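PDB 4PEY: putative secreted protein from Streptomyces sp. SirexAA-E, which hydrolyses laminarin and laminarioligosaccharides as a secreted exo-beta-1,3-glucanase of glycoside hydrolase family 55, yielding glucose and laminaribiose. Local coordinates for residues 75-80 with 87-92; 273-278 with 283-288; 478-483 with 520-525. The protein carries 1 engineered substitution. All coordinates share one frame; numbering follows the deposited sequence.

Contact 1 of 3, residues 75-80 with 87-92; sequences TSIAGL and TTFNGD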
loop_
_atom_site.group_PDB
_atom_site.type_symbol
_atom_site.label_atom_id
_atom_site.label_comp_id
_atom_site.label_asym_id
_atom_site.label_seq_id
_atom_site.Cartn_x
_atom_site.Cartn_y
_atom_site.Cartn_z
ATOM N N THR A 75 -3.517 -3.297 13.375
ATOM C CA THR A 75 -3.082 -2.387 14.415
ATOM C C THR A 75 -2.262 -1.274 13.770
ATOM O O THR A 75 -1.288 -1.552 13.074
ATOM C CB THR A 75 -2.245 -3.121 15.490
ATOM O OG1 THR A 75 -3.025 -4.186 16.056
ATOM C CG2 THR A 75 -1.850 -2.176 16.589
ATOM N N SER A 76 -2.675 -0.022 13.976
ATOM C CA SER A 76 -1.855 1.120 13.593
ATOM C C SER A 76 -1.213 1.699 14.843
ATOM O O SER A 76 -1.806 1.666 15.926
ATOM C CB SER A 76 -2.679 2.202 12.881
ATOM O OG SER A 76 -3.720 2.695 13.709
ATOM N N ILE A 77 -0.001 2.225 14.700
ATOM C CA ILE A 77 0.623 2.934 15.814
ATOM C C ILE A 77 1.205 4.232 15.283
ATOM O O ILE A 77 1.771 4.268 14.191
ATOM C CB ILE A 77 1.704 2.071 16.527
ATOM C CG1 ILE A 77 2.232 2.789 17.772
ATOM C CG2 ILE A 77 2.836 1.683 15.577
ATOM C CD1 ILE A 77 3.018 1.877 18.693
ATOM N N ALA A 78 1.018 5.310 16.030
ATOM C CA ALA A 78 1.492 6.609 15.574
ATOM C C ALA A 78 1.699 7.589 16.713
ATOM O O ALA A 78 1.095 7.467 17.784
ATOM C CB ALA A 78 0.511 7.206 14.554
ATOM N N GLY A 79 2.556 8.570 16.456
ATOM C CA GLY A 79 2.712 9.712 17.340
ATOM C C GLY A 79 1.779 10.843 16.938
ATOM O O GLY A 79 1.279 10.893 15.810
ATOM N N LEU A 80 1.561 11.760 17.874
ATOM C CA LEU A 80 0.613 12.851 17.689
ATOM C C LEU A 80 1.294 14.222 17.706
ATOM O O LEU A 80 0.648 15.239 17.934
ATOM C CB LEU A 80 -0.474 12.788 18.767
ATOM C CG LEU A 80 -1.460 11.617 18.686
ATOM C CD1 LEU A 80 -2.258 11.480 19.993
ATOM C CD2 LEU A 80 -2.401 11.779 17.487
ATOM N N THR A 87 7.567 12.790 19.355
ATOM C CA THR A 87 7.098 11.601 20.061
ATOM C C THR A 87 8.160 10.522 19.951
ATOM O O THR A 87 8.282 9.870 18.915
ATOM C CB THR A 87 5.754 11.077 19.492
ATOM O OG1 THR A 87 4.850 12.177 19.324
ATOM C CG2 THR A 87 5.126 10.074 20.445
ATOM N N THR A 88 8.927 10.344 21.023
ATOM C CA THR A 88 10.106 9.494 20.979
ATOM C C THR A 88 9.946 8.274 21.881
ATOM O O THR A 88 9.564 8.394 23.046
ATOM C CB THR A 88 11.370 10.279 21.399
ATOM O OG1 THR A 88 11.602 11.348 20.470
ATOM C CG2 THR A 88 12.594 9.367 21.418
ATOM N N PHE A 89 10.228 7.102 21.321
ATOM C CA PHE A 89 10.280 5.860 22.088
ATOM C C PHE A 89 11.721 5.508 22.390
ATOM O O PHE A 89 12.528 5.360 21.462
ATOM C CB PHE A 89 9.677 4.666 21.325
ATOM C CG PHE A 89 8.172 4.674 21.192
ATOM C CD1 PHE A 89 7.402 5.753 21.596
ATOM C CD2 PHE A 89 7.534 3.570 20.643
ATOM C CE1 PHE A 89 6.015 5.728 21.460
ATOM C CE2 PHE A 89 6.158 3.538 20.498
ATOM C CZ PHE A 89 5.396 4.618 20.904
ATOM N N ASN A 90 12.055 5.367 23.667
ATOM C CA ASN A 90 13.250 4.633 24.030
ATOM C C ASN A 90 12.823 3.182 24.082
ATOM O O ASN A 90 12.292 2.693 25.085
ATOM C CB ASN A 90 13.836 5.148 25.337
ATOM C CG ASN A 90 14.402 6.533 25.176
ATOM O OD1 ASN A 90 15.105 6.808 24.196
ATOM N ND2 ASN A 90 14.060 7.430 26.091
ATOM N N GLY A 91 12.994 2.523 22.941
ATOM C CA GLY A 91 12.394 1.228 22.706
ATOM C C GLY A 91 12.066 1.048 21.239
ATOM O O GLY A 91 12.658 1.708 20.386
ATOM N N ASP A 92 11.105 0.166 20.953
ATOM C CA ASP A 92 10.932 -0.376 19.614
ATOM C C ASP A 92 9.478 -0.399 19.164
ATOM O O ASP A 92 8.554 -0.470 19.985
ATOM C CB ASP A 92 11.479 -1.809 19.541
ATOM C CG ASP A 92 12.978 -1.897 19.813
ATOM O OD1 ASP A 92 13.437 -1.464 20.897
ATOM O OD2 ASP A 92 13.700 -2.426 18.940
#
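The ring of Phe89 receives Ile77 at its rim: the methyl CD1 of Ile77 lies near the ring plane, 4.0 Å from CE2 of Phe89. Ile77 and Phe89 reach toward each other from the two facing strands, the isoleucine with CG1 anti to the backbone N (chi1 -174°) and the chain extended again at chi2. Other parts of the fold attend to the same ring. Phe59 meets it edge-to-face, while Ile67 and Leu115 add apolar contacts.

Nearer the turn, Gly79 has only hydrogens on its CA, and the side chain of Thr87 sits directly over it; the CA atoms of Gly79 and Thr87 are 5.5 Å apart. OG1 of Thr87 is 3.6 Å from Leu80 N and 3.8 Å from Gly79 CA, neither a hydrogen bond, and its CG2 comes within 3.9 Å of Gly79 CA.

Strands 75-79 and 87-94 belong to successive faces of a right-handed parallel beta-helix, the fold of family 55, and each pairs with strands of neighbouring coils. All five touching residues are buried. The chemistry implies apolar cohesion between Ile77 and Phe89, to which Thr87 adds van der Waals contact without a bond across, while the directional bonding runs between coils.

Contact 2 of 3, residues 273-278 with 283-288; sequences ETINAA and LHLLFT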
loop_
_atom_site.group_PDB
_atom_site.type_symbol
_atom_site.label_atom_id
_atom_site.label_comp_id
_atom_site.label_asym_id
_atom_site.label_seq_id
_atom_site.Cartn_x
_atom_site.Cartn_y
_atom_site.Cartn_z
ATOM N N GLU A 273 -25.530 6.784 3.804
ATOM C CA GLU A 273 -26.355 7.983 3.690
ATOM C C GLU A 273 -25.830 9.105 4.588
ATOM O O GLU A 273 -25.717 10.255 4.159
ATOM C CB GLU A 273 -27.815 7.676 4.040
ATOM C CG GLU A 273 -28.769 8.836 3.768
ATOM C CD GLU A 273 -30.218 8.489 4.077
ATOM O OE1 GLU A 273 -30.648 7.370 3.724
ATOM O OE2 GLU A 273 -30.927 9.336 4.667
ATOM N N THR A 274 -25.508 8.778 5.835
ATOM C CA THR A 274 -25.018 9.798 6.762
ATOM C C THR A 274 -23.615 10.257 6.369
ATOM O O THR A 274 -23.321 11.453 6.374
ATOM C CB THR A 274 -25.009 9.292 8.215
ATOM O OG1 THR A 274 -26.349 8.987 8.622
ATOM C CG2 THR A 274 -24.452 10.352 9.146
ATOM N N ILE A 275 -22.753 9.309 6.023
ATOM C CA ILE A 275 -21.403 9.637 5.582
ATOM C C ILE A 275 -21.455 10.573 4.369
ATOM O O ILE A 275 -20.731 11.580 4.303
ATOM C CB ILE A 275 -20.610 8.358 5.238
ATOM C CG1 ILE A 275 -20.312 7.563 6.514
ATOM C CG2 ILE A 275 -19.317 8.699 4.498
ATOM C CD1 ILE A 275 -19.912 6.123 6.259
ATOM N N ASN A 276 -22.335 10.261 3.422
ATOM C CA ASN A 276 -22.452 11.083 2.225
ATOM C C ASN A 276 -23.002 12.472 2.523
ATOM O O ASN A 276 -22.545 13.463 1.942
ATOM C CB ASN A 276 -23.314 10.376 1.180
ATOM C CG ASN A 276 -22.594 9.195 0.548
ATOM O OD1 ASN A 276 -21.372 9.053 0.681
ATOM N ND2 ASN A 276 -23.339 8.344 -0.142
ATOM N N ALA A 277 -23.970 12.543 3.435
ATOM C CA ALA A 277 -24.519 13.826 3.871
ATOM C C ALA A 277 -23.436 14.693 4.509
ATOM O O ALA A 277 -23.405 15.907 4.307
ATOM C CB ALA A 277 -25.669 13.611 4.843
ATOM N N ALA A 278 -22.548 14.065 5.278
ATOM C CA ALA A 278 -21.460 14.790 5.929
ATOM C C ALA A 278 -20.571 15.485 4.900
ATOM O O ALA A 278 -20.238 16.662 5.048
ATOM C CB ALA A 278 -20.632 13.848 6.800
ATOM N N LEU A 283 -18.062 18.528 5.586
ATOM C CA LEU A 283 -17.169 17.845 6.527
ATOM C C LEU A 283 -16.219 16.884 5.827
ATOM O O LEU A 283 -16.557 16.289 4.799
ATOM C CB LEU A 283 -17.975 17.081 7.577
ATOM C CG LEU A 283 -18.848 17.946 8.489
ATOM C CD1 LEU A 283 -19.704 17.061 9.375
ATOM C CD2 LEU A 283 -18.004 18.901 9.332
ATOM N N HIS A 284 -15.030 16.741 6.398
ATOM C CA HIS A 284 -14.121 15.676 6.012
ATOM C C HIS A 284 -14.533 14.397 6.733
ATOM O O HIS A 284 -15.489 14.404 7.513
ATOM C CB HIS A 284 -12.684 16.070 6.344
ATOM C CG HIS A 284 -12.258 17.356 5.703
ATOM N ND1 HIS A 284 -11.693 17.406 4.447
ATOM C CD2 HIS A 284 -12.344 18.637 6.131
ATOM C CE1 HIS A 284 -11.431 18.663 4.136
ATOM N NE2 HIS A 284 -11.821 19.431 5.137
ATOM N N LEU A 285 -13.831 13.299 6.458
ATOM C CA LEU A 285 -14.171 12.001 7.044
ATOM C C LEU A 285 -13.000 11.425 7.823
ATOM O O LEU A 285 -11.900 11.313 7.292
ATOM C CB LEU A 285 -14.593 11.006 5.954
ATOM C CG LEU A 285 -15.848 11.385 5.156
ATOM C CD1 LEU A 285 -16.078 10.393 4.025
ATOM C CD2 LEU A 285 -17.079 11.459 6.057
ATOM N N LEU A 286 -13.244 11.064 9.080
ATOM C CA LEU A 286 -12.276 10.332 9.891
ATOM C C LEU A 286 -12.878 8.995 10.282
ATOM O O LEU A 286 -13.792 8.954 11.112
ATOM C CB LEU A 286 -11.888 11.124 11.147
ATOM C CG LEU A 286 -10.792 10.488 12.010
ATOM C CD1 LEU A 286 -9.452 10.532 11.284
ATOM C CD2 LEU A 286 -10.701 11.174 13.369
ATOM N N PHE A 287 -12.391 7.909 9.677
ATOM C CA PHE A 287 -12.909 6.583 9.984
ATOM C C PHE A 287 -12.173 6.003 11.187
ATOM O O PHE A 287 -10.993 5.651 11.103
ATOM C CB PHE A 287 -12.784 5.630 8.781
ATOM C CG PHE A 287 -13.679 5.981 7.625
ATOM C CD1 PHE A 287 -13.299 6.947 6.706
ATOM C CD2 PHE A 287 -14.900 5.337 7.451
ATOM C CE1 PHE A 287 -14.121 7.266 5.634
ATOM C CE2 PHE A 287 -15.721 5.660 6.388
ATOM C CZ PHE A 287 -15.332 6.620 5.478
ATOM N N THR A 288 -12.868 5.897 12.310
ATOM C CA THR A 288 -12.282 5.276 13.491
ATOM C C THR A 288 -12.171 3.766 13.228
ATOM O O THR A 288 -12.845 3.242 12.334
ATOM C CB THR A 288 -13.123 5.573 14.752
ATOM O OG1 THR A 288 -14.428 4.997 14.626
ATOM C CG2 THR A 288 -13.258 7.077 14.950
#
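At the apolar centre Ile275 meets Leu285, their side chains crossing at about a right angle. CG2 of Ile275 sits before the forked end of Leu285, 3.7 Å from CD1 and 3.9 Å from CD2 of that leucine. It faces the strand because CG2 is the branch anti to the backbone N, whereas CG1 (chi1 -69°) runs beside that N and carries CD1 on toward Phe287. There CD1 of Ile275 approaches CE2 of Phe287 at 4.2 Å, obliquely to the ring. Ile298, on strand 298-300, touches both Ile275 and Phe287.

In sequence, helix 272-280 links the parallel strands 263-266 and 284-287, neighbours in the beta-helix near the start of its second run of parallel strands, and covers them on one side. The segment axes pass 8.9 Å apart at 140°, a spacing filled by apolar side chains.

Farther along the helix, the small Ala278 packs its CB between two leucines, 4.2 Å from CD1 of Leu283 and 4.3 Å from CD2 of Leu285. Here the contact turns polar. Leu283 N donates to Ala278 O at 2.9 Å, with an N-H...O angle of 152° and the donor tilted out of the carbonyl plane. This bond ties the helix to the chain just before the strand begins; beyond it, Leu283 O accepts a hydrogen bond from Arg302.

Contact 3 of 3, residues 478-483 with 520-525; sequences AAYKVD and VKFHDL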
loop_
_atom_site.group_PDB
_atom_site.type_symbol
_atom_site.label_atom_id
_atom_site.label_comp_id
_atom_site.label_asym_id
_atom_site.label_seq_id
_atom_site.Cartn_x
_atom_site.Cartn_y
_atom_site.Cartn_z
ATOM N N ALA A 478 -1.099 -10.738 -18.832
ATOM C CA ALA A 478 -0.017 -9.978 -18.204
ATOM C C ALA A 478 -0.385 -9.479 -16.796
ATOM O O ALA A 478 -1.536 -9.124 -16.524
ATOM C CB ALA A 478 0.379 -8.792 -19.080
ATOM N N ALA A 479 0.602 -9.450 -15.908
ATOM C CA ALA A 479 0.450 -8.784 -14.616
ATOM C C ALA A 479 0.315 -7.270 -14.779
ATOM O O ALA A 479 -0.276 -6.599 -13.937
ATOM C CB ALA A 479 1.623 -9.105 -13.729
ATOM N N TYR A 480 0.893 -6.745 -15.857
ATOM C CA TYR A 480 0.915 -5.313 -16.112
ATOM C C TYR A 480 0.845 -5.105 -17.616
ATOM O O TYR A 480 1.795 -5.410 -18.338
ATOM C CB TYR A 480 2.174 -4.695 -15.514
ATOM C CG TYR A 480 2.257 -3.181 -15.451
ATOM C CD1 TYR A 480 2.630 -2.436 -16.569
ATOM C CD2 TYR A 480 2.052 -2.504 -14.248
ATOM C CE1 TYR A 480 2.752 -1.047 -16.501
ATOM C CE2 TYR A 480 2.163 -1.127 -14.165
ATOM C CZ TYR A 480 2.532 -0.400 -15.290
ATOM O OH TYR A 480 2.663 0.971 -15.205
ATOM N N LYS A 481 -0.301 -4.611 -18.072
ATOM C CA LYS A 481 -0.574 -4.416 -19.485
ATOM C C LYS A 481 -0.772 -2.947 -19.811
ATOM O O LYS A 481 -1.628 -2.287 -19.224
ATOM C CB LYS A 481 -1.824 -5.187 -19.911
ATOM C CG LYS A 481 -2.229 -4.903 -21.357
ATOM C CD LYS A 481 -3.582 -5.469 -21.701
ATOM C CE LYS A 481 -3.969 -5.143 -23.144
ATOM N NZ LYS A 481 -3.137 -5.859 -24.159
ATOM N N VAL A 482 0.024 -2.446 -20.751
ATOM C CA VAL A 482 -0.193 -1.133 -21.340
ATOM C C VAL A 482 -0.893 -1.351 -22.672
ATOM O O VAL A 482 -0.375 -2.072 -23.531
ATOM C CB VAL A 482 1.135 -0.375 -21.536
ATOM C CG1 VAL A 482 0.901 1.003 -22.149
ATOM C CG2 VAL A 482 1.871 -0.258 -20.198
ATOM N N ASP A 483 -2.070 -0.753 -22.840
ATOM C CA ASP A 483 -2.835 -0.938 -24.075
ATOM C C ASP A 483 -2.027 -0.551 -25.312
ATOM O O ASP A 483 -1.211 0.376 -25.266
ATOM C CB ASP A 483 -4.128 -0.123 -24.037
ATOM C CG ASP A 483 -5.171 -0.721 -23.120
ATOM O OD1 ASP A 483 -4.926 -1.813 -22.554
ATOM O OD2 ASP A 483 -6.245 -0.097 -22.984
ATOM N N VAL A 520 7.105 4.541 -24.954
ATOM C CA VAL A 520 6.666 3.542 -23.982
ATOM C C VAL A 520 7.900 2.791 -23.501
ATOM O O VAL A 520 8.467 1.984 -24.229
ATOM C CB VAL A 520 5.627 2.570 -24.594
ATOM C CG1 VAL A 520 5.298 1.433 -23.627
ATOM C CG2 VAL A 520 4.367 3.330 -24.989
ATOM N N LYS A 521 8.329 3.077 -22.275
ATOM C CA LYS A 521 9.634 2.627 -21.804
ATOM C C LYS A 521 9.567 1.936 -20.459
ATOM O O LYS A 521 8.810 2.352 -19.579
ATOM C CB LYS A 521 10.603 3.819 -21.711
ATOM C CG LYS A 521 10.821 4.524 -23.036
ATOM C CD LYS A 521 11.947 5.546 -22.984
ATOM C CE LYS A 521 11.724 6.588 -21.925
ATOM N NZ LYS A 521 12.770 7.645 -22.035
ATOM N N PHE A 522 10.369 0.885 -20.301
ATOM C CA PHE A 522 10.502 0.216 -19.006
ATOM C C PHE A 522 11.951 0.070 -18.590
ATOM O O PHE A 522 12.850 -0.085 -19.430
ATOM C CB PHE A 522 9.826 -1.165 -19.023
ATOM C CG PHE A 522 8.337 -1.090 -19.124
ATOM C CD1 PHE A 522 7.705 -1.251 -20.346
ATOM C CD2 PHE A 522 7.566 -0.813 -18.003
ATOM C CE1 PHE A 522 6.326 -1.155 -20.445
ATOM C CE2 PHE A 522 6.187 -0.712 -18.097
ATOM C CZ PHE A 522 5.566 -0.896 -19.315
ATOM N N HIS A 523 12.160 0.123 -17.283
ATOM C CA HIS A 523 13.483 -0.009 -16.705
ATOM C C HIS A 523 13.444 -1.031 -15.594
ATOM O O HIS A 523 12.634 -0.908 -14.682
ATOM C CB HIS A 523 13.972 1.333 -16.159
ATOM C CG HIS A 523 13.755 2.475 -17.098
ATOM N ND1 HIS A 523 14.622 2.762 -18.131
ATOM C CD2 HIS A 523 12.767 3.400 -17.165
ATOM C CE1 HIS A 523 14.176 3.815 -18.794
ATOM N NE2 HIS A 523 13.057 4.225 -18.224
ATOM N N ASP A 524 14.321 -2.029 -15.684
ATOM C CA ASP A 524 14.506 -3.026 -14.632
ATOM C C ASP A 524 13.233 -3.848 -14.394
ATOM O O ASP A 524 12.554 -3.708 -13.372
ATOM C CB ASP A 524 14.976 -2.359 -13.326
ATOM C CG ASP A 524 16.256 -1.554 -13.496
ATOM O OD1 ASP A 524 16.886 -1.650 -14.566
ATOM O OD2 ASP A 524 16.644 -0.828 -12.547
ATOM N N LEU A 525 12.935 -4.714 -15.359
ATOM C CA LEU A 525 11.834 -5.673 -15.275
ATOM C C LEU A 525 12.343 -7.052 -14.877
ATOM O O LEU A 525 13.464 -7.434 -15.226
ATOM C CB LEU A 525 11.119 -5.794 -16.620
ATOM C CG LEU A 525 10.507 -4.534 -17.225
ATOM C CD1 LEU A 525 9.857 -4.860 -18.560
ATOM C CD2 LEU A 525 9.505 -3.920 -16.263
#
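The ring planes of Tyr480 and Phe522 stand almost at right angles, about 86° apart, and it is the phenylalanine that brings its edge to the meeting. CE1 of Tyr480 lies near the plane of the Phe522 ring and divides itself between two of its atoms, 3.8 Å from CE2 and 4.0 Å from CZ of Phe522. Relative to the tyrosine ring, CE2 of Phe522 comes in obliquely. Tyr480 extends toward strand 520-529 because CG stands anti to its own N (chi1 -169°).

Val482 supplies the second approach. Its CG2 meets Phe522 CZ at 3.9 Å, at the ring edge and in plane, the two side chains running alongside one another in opposing senses. The phenylalanine thus presents one stretch of rim to both an aromatic and an aliphatic partner.

Strand 480-482 belongs to the eight-stranded parallel sheet, whereas strand 520-529 continues another run of stacked strands. In a parallel beta-helix, such facing side chains fill the interior of the coils, and here all three touching residues are buried. Met494, on strand 489-498, touches both Tyr480 and Phe522, so the aromatic pair also packs on a neighbouring strand.

The tyrosine hydroxyl has its partners outside the pair: OH of Tyr480 is hydrogen-bonded to NE2 of His489 and to OG1 of Thr452. With its polar end held there, Tyr480 offers carbon atoms to Phe522, and Tyr455 meets the tyrosine ring with the planes at about 60°.

Overall arrangement
The three contacts follow one another along the chain and sample two beta-helical regions. Contact 1 lies in the first and contacts 2 and 3 in the second, near its start and toward its end. Centres of contacts 1 and 2 are 27 Å apart, with nearest atoms about 8 Å apart; contact 3 is 38 Å from either by centres. Glucose units occupy two pockets. Asp92, within contact 1, touches one glycan, although the Phe89 side chain remains about 12 Å from a bound glucose. In contact 3, the side chain of Tyr480 is about 12 Å from that of Glu436, which binds substrate. Engineered Ala458 stands at the inferred proton-donor position. Contact 2 lies away from both sites.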